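PDB 3A72: Exo-arabinanase from Penicillium chrysogenum, which probably releases arabinobiose from the ends of alpha-1,5-linked L-arabinan chains, acting as an exo-type glycoside hydrolase with a beta-propeller fold. Local coordinates for residues A[33-41]-A[53-64]. Sequence-based numbering, arbitrary orientation.
Sequences NGDLLATWE and PIYRSKDHGKTW. With AHR (alpha-L-arabinofuranose), chain B.
Leu36, Trp40 and Pro53 bury the most surface where strand 36-42 pairs with strand 52-57. These are the two middle strands of a four-stranded antiparallel blade, one of six in this beta-propeller. Leu36 forms a hydrogen-bonded pair with Ser57: Leu36 N donates to Ser57 O, and Ser57 N to Leu36 O at 2.8 Å. The Leu36 side chain lies on the same face as Ala38. Leu36 CB touches Trp64 CH2 at 3.8 Å, and Leu36 CD1 reaches the backbone of His60 and Gly61. Ala38 CB meets the same indole at CZ3.

With CG of Trp40 between the backbone N and the carbonyl carbon (chi1 55°), the indole comes near the other strand, where it meets Pro53 and Tyr55. Pro53 CG sits over one indole face, 3.5 Å from Trp40 CE2. Trp40 CH2 lies over one face of the Tyr55 ring, 3.4 Å from Tyr55 CD1; the two ring planes are inclined at 56°. Phe12 also meets the indole.

At the other end, Lys58 NZ forms a salt bridge with Asp35 and makes weak hydrogen bonds to OD1 and OD2 of Asp35, each 3.3 Å away; two waters also bridge the ammonium and carboxylate. Next to Trp40, Glu41 extends into the sugar pocket, where its OE2 accepts a hydrogen bond from arabinofuranose O5 at 2.7 Å.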
loop_
_atom_site.group_PDB
_atom_site.type_symbol
_atom_site.label_atom_id
_atom_site.label_comp_id
_atom_site.label_asym_id
_atom_site.label_seq_id
_atom_site.Cartn_x
_atom_site.Cartn_y
_atom_site.Cartn_z
ATOM N N ASN A 33 12.787 11.686 11.515
ATOM C CA ASN A 33 12.583 12.552 12.686
ATOM C C ASN A 33 11.293 12.293 13.416
ATOM O O ASN A 33 11.045 12.923 14.454
ATOM C CB ASN A 33 12.654 14.026 12.299
ATOM C CG ASN A 33 11.503 14.549 11.532
ATOM O OD1 ASN A 33 10.611 13.778 11.132
ATOM N ND2 ASN A 33 11.442 15.878 11.391
ATOM N N GLY A 34 10.490 11.361 12.943
ATOM C CA GLY A 34 9.234 10.990 13.530
ATOM C C GLY A 34 8.013 11.579 12.884
ATOM O O GLY A 34 6.899 11.123 13.153
ATOM N N ASP A 35 8.156 12.609 12.043
ATOM C CA ASP A 35 7.018 13.222 11.403
ATOM C C ASP A 35 6.248 12.198 10.544
ATOM O O ASP A 35 6.824 11.314 9.936
ATOM C CB ASP A 35 7.475 14.399 10.528
ATOM C CG ASP A 35 7.967 15.613 11.292
ATOM O OD1 ASP A 35 7.791 15.651 12.521
ATOM O OD2 ASP A 35 8.538 16.506 10.573
ATOM N N LEU A 36 4.933 12.381 10.490
ATOM C CA LEU A 36 4.036 11.536 9.713
ATOM C C LEU A 36 3.528 12.294 8.491
ATOM O O LEU A 36 3.095 13.447 8.610
ATOM C CB LEU A 36 2.850 11.131 10.559
ATOM C CG LEU A 36 3.077 10.573 11.892
ATOM C CD1 LEU A 36 1.768 10.195 12.577
ATOM C CD2 LEU A 36 4.014 9.374 11.874
ATOM N N LEU A 37 3.539 11.615 7.352
ATOM C CA LEU A 37 2.944 12.126 6.113
ATOM C C LEU A 37 1.871 11.185 5.647
ATOM O O LEU A 37 2.013 9.941 5.772
ATOM C CB LEU A 37 4.004 12.244 5.014
ATOM C CG LEU A 37 5.215 13.157 5.303
ATOM C CD1 LEU A 37 6.117 13.148 4.104
ATOM C CD2 LEU A 37 4.761 14.531 5.616
ATOM N N ALA A 38 0.809 11.748 5.089
ATOM C CA ALA A 38 -0.319 10.995 4.580
ATOM C C ALA A 38 -0.680 11.523 3.193
ATOM O O ALA A 38 -0.597 12.714 2.908
ATOM C CB ALA A 38 -1.514 11.118 5.506
ATOM N N THR A 39 -1.131 10.601 2.346
ATOM C CA THR A 39 -1.673 10.900 1.032
ATOM C C THR A 39 -2.783 9.912 0.698
ATOM O O THR A 39 -3.082 8.966 1.462
ATOM C CB THR A 39 -0.552 10.892 -0.026
ATOM O OG1 THR A 39 -1.040 11.458 -1.247
ATOM C CG2 THR A 39 -0.075 9.496 -0.340
ATOM N N TRP A 40 -3.458 10.128 -0.424
ATOM C CA TRP A 40 -4.613 9.401 -0.861
ATOM C C TRP A 40 -4.935 9.802 -2.284
ATOM O O TRP A 40 -4.467 10.829 -2.776
ATOM C CB TRP A 40 -5.828 9.669 0.068
ATOM C CG TRP A 40 -6.161 11.110 0.211
ATOM C CD1 TRP A 40 -6.979 11.856 -0.575
ATOM C CD2 TRP A 40 -5.644 12.002 1.211
ATOM N NE1 TRP A 40 -6.978 13.134 -0.076
ATOM C CE2 TRP A 40 -6.200 13.292 0.990
ATOM C CE3 TRP A 40 -4.793 11.873 2.320
ATOM C CZ2 TRP A 40 -5.919 14.401 1.758
ATOM C CZ3 TRP A 40 -4.510 12.976 3.106
ATOM C CH2 TRP A 40 -5.093 14.215 2.837
ATOM N N GLU A 41 -5.743 9.001 -2.950
ATOM C CA GLU A 41 -6.400 9.366 -4.187
ATOM C C GLU A 41 -7.422 10.464 -3.907
ATOM O O GLU A 41 -8.307 10.292 -3.049
ATOM C CB GLU A 41 -7.147 8.179 -4.795
ATOM C CG GLU A 41 -6.246 6.996 -5.168
ATOM C CD GLU A 41 -6.975 5.742 -5.575
ATOM O OE1 GLU A 41 -8.238 5.719 -5.526
ATOM O OE2 GLU A 41 -6.277 4.728 -5.895
ATOM N N PRO A 53 -2.258 14.896 -2.656
ATOM C CA PRO A 53 -1.955 15.841 -1.576
ATOM C C PRO A 53 -1.028 15.181 -0.569
ATOM O O PRO A 53 -1.111 13.999 -0.354
ATOM C CB PRO A 53 -3.308 16.130 -0.949
ATOM C CG PRO A 53 -4.114 14.914 -1.234
ATOM C CD PRO A 53 -3.626 14.357 -2.552
ATOM N N ILE A 54 -0.190 16.017 0.067
ATOM C CA ILE A 54 0.725 15.530 1.109
ATOM C C ILE A 54 0.400 16.284 2.370
ATOM O O ILE A 54 0.607 17.514 2.427
ATOM C CB ILE A 54 2.179 15.709 0.698
ATOM C CG1 ILE A 54 2.531 15.081 -0.632
ATOM C CG2 ILE A 54 3.107 15.202 1.801
ATOM C CD1 ILE A 54 2.406 13.589 -0.692
ATOM N N TYR A 55 -0.127 15.590 3.379
ATOM C CA TYR A 55 -0.477 16.170 4.670
ATOM C C TYR A 55 0.505 15.663 5.698
ATOM O O TYR A 55 0.880 14.499 5.711
ATOM C CB TYR A 55 -1.900 15.817 5.074
ATOM C CG TYR A 55 -2.988 16.706 4.479
ATOM C CD1 TYR A 55 -3.082 16.936 3.122
ATOM C CD2 TYR A 55 -3.964 17.247 5.291
ATOM C CE1 TYR A 55 -4.071 17.702 2.607
ATOM C CE2 TYR A 55 -4.984 18.030 4.771
ATOM C CZ TYR A 55 -5.044 18.268 3.424
ATOM O OH TYR A 55 -6.044 19.057 2.946
ATOM N N ARG A 56 0.913 16.542 6.622
ATOM C CA ARG A 56 1.889 16.224 7.657
ATOM C C ARG A 56 1.304 16.391 9.043
ATOM O O ARG A 56 0.517 17.312 9.286
ATOM C CB ARG A 56 3.087 17.175 7.554
ATOM C CG ARG A 56 4.163 16.938 8.603
ATOM C CD ARG A 56 5.446 17.637 8.250
ATOM N NE ARG A 56 5.318 19.086 8.291
ATOM C CZ ARG A 56 6.157 19.944 7.758
ATOM N NH1 ARG A 56 7.177 19.505 7.064
ATOM N NH2 ARG A 56 5.911 21.262 7.947
ATOM N N SER A 57 1.721 15.527 9.953
ATOM C CA SER A 57 1.503 15.692 11.387
ATOM C C SER A 57 2.826 15.692 12.096
ATOM O O SER A 57 3.639 14.765 11.908
ATOM C CB SER A 57 0.599 14.584 11.953
ATOM O OG SER A 57 0.499 14.735 13.373
ATOM N N LYS A 58 3.048 16.688 12.946
ATOM C CA LYS A 58 4.238 16.824 13.791
ATOM C C LYS A 58 3.941 16.576 15.252
ATOM O O LYS A 58 4.802 16.782 16.109
ATOM C CB LYS A 58 4.905 18.199 13.595
ATOM C CG LYS A 58 5.481 18.354 12.197
ATOM C CD LYS A 58 6.150 19.675 11.971
ATOM C CE LYS A 58 7.316 19.842 12.853
ATOM N NZ LYS A 58 8.406 18.896 12.800
ATOM N N ASP A 59 2.737 16.075 15.581
ATOM C CA ASP A 59 2.308 15.815 16.963
ATOM C C ASP A 59 1.731 14.408 17.068
ATOM O O ASP A 59 0.827 14.106 17.832
ATOM C CB ASP A 59 1.343 16.875 17.483
ATOM C CG ASP A 59 0.133 17.103 16.629
ATOM O OD1 ASP A 59 -0.071 16.268 15.678
ATOM O OD2 ASP A 59 -0.622 18.074 16.879
ATOM N N HIS A 60 2.297 13.494 16.282
ATOM C CA HIS A 60 2.025 12.091 16.366
ATOM C C HIS A 60 0.574 11.746 16.045
ATOM O O HIS A 60 0.010 10.745 16.498
ATOM C CB HIS A 60 2.412 11.486 17.725
ATOM C CG HIS A 60 3.838 11.671 18.128
ATOM N ND1 HIS A 60 4.885 11.449 17.301
ATOM C CD2 HIS A 60 4.398 12.014 19.305
ATOM C CE1 HIS A 60 6.058 11.641 17.859
ATOM N NE2 HIS A 60 5.761 12.024 19.096
ATOM N N GLY A 61 -0.012 12.539 15.124
ATOM C CA GLY A 61 -1.295 12.292 14.563
ATOM C C GLY A 61 -2.437 13.090 15.109
ATOM O O GLY A 61 -3.535 12.964 14.601
ATOM N N LYS A 62 -2.179 13.947 16.116
ATOM C CA LYS A 62 -3.256 14.754 16.658
ATOM C C LYS A 62 -3.778 15.802 15.681
ATOM O O LYS A 62 -4.989 16.041 15.658
ATOM C CB LYS A 62 -2.864 15.482 17.975
ATOM C CG LYS A 62 -2.721 14.584 19.170
ATOM C CD LYS A 62 -2.268 15.261 20.486
ATOM C CE LYS A 62 -1.792 14.450 21.759
ATOM N NZ LYS A 62 -1.882 14.364 23.364
ATOM N N THR A 63 -2.859 16.469 14.955
ATOM C CA THR A 63 -3.226 17.496 13.990
ATOM C C THR A 63 -2.477 17.270 12.698
ATOM O O THR A 63 -1.402 16.672 12.656
ATOM C CB THR A 63 -2.964 18.923 14.509
ATOM O OG1 THR A 63 -1.568 19.121 14.704
ATOM C CG2 THR A 63 -3.700 19.184 15.812
ATOM N N TRP A 64 -3.061 17.797 11.650
ATOM C CA TRP A 64 -2.629 17.578 10.249
ATOM C C TRP A 64 -2.716 18.861 9.452
ATOM O O TRP A 64 -3.666 19.652 9.620
ATOM C CB TRP A 64 -3.517 16.507 9.548
ATOM C CG TRP A 64 -3.330 15.178 10.242
ATOM C CD1 TRP A 64 -3.988 14.719 11.341
ATOM C CD2 TRP A 64 -2.385 14.160 9.885
ATOM N NE1 TRP A 64 -3.511 13.477 11.704
ATOM C CE2 TRP A 64 -2.539 13.105 10.827
ATOM C CE3 TRP A 64 -1.427 14.025 8.862
ATOM C CZ2 TRP A 64 -1.758 11.960 10.751
ATOM C CZ3 TRP A 64 -0.659 12.874 8.805
ATOM C CH2 TRP A 64 -0.825 11.867 9.721
HETATM O O5 AHR B . -7.492 2.442 -6.575
HETATM C C5 AHR B . -8.660 2.813 -7.365
HETATM C C4 AHR B . -9.419 1.552 -7.721
HETATM O O4 AHR B . -8.568 0.742 -8.601
HETATM C C3 AHR B . -10.615 1.845 -8.617
HETATM O O3 AHR B . -11.783 2.199 -7.850
HETATM C C2 AHR B . -10.823 0.463 -9.272
HETATM O O2 AHR B . -11.495 0.551 -10.549
HETATM C C1 AHR B . -9.388 -0.053 -9.455
HETATM O O HOH W 1 4.899 10.690 14.953
HETATM O O HOH W 2 9.144 17.051 14.301
HETATM O O HOH W 3 6.798 14.401 14.693
HETATM O O HOH W 4 9.369 19.137 10.507
#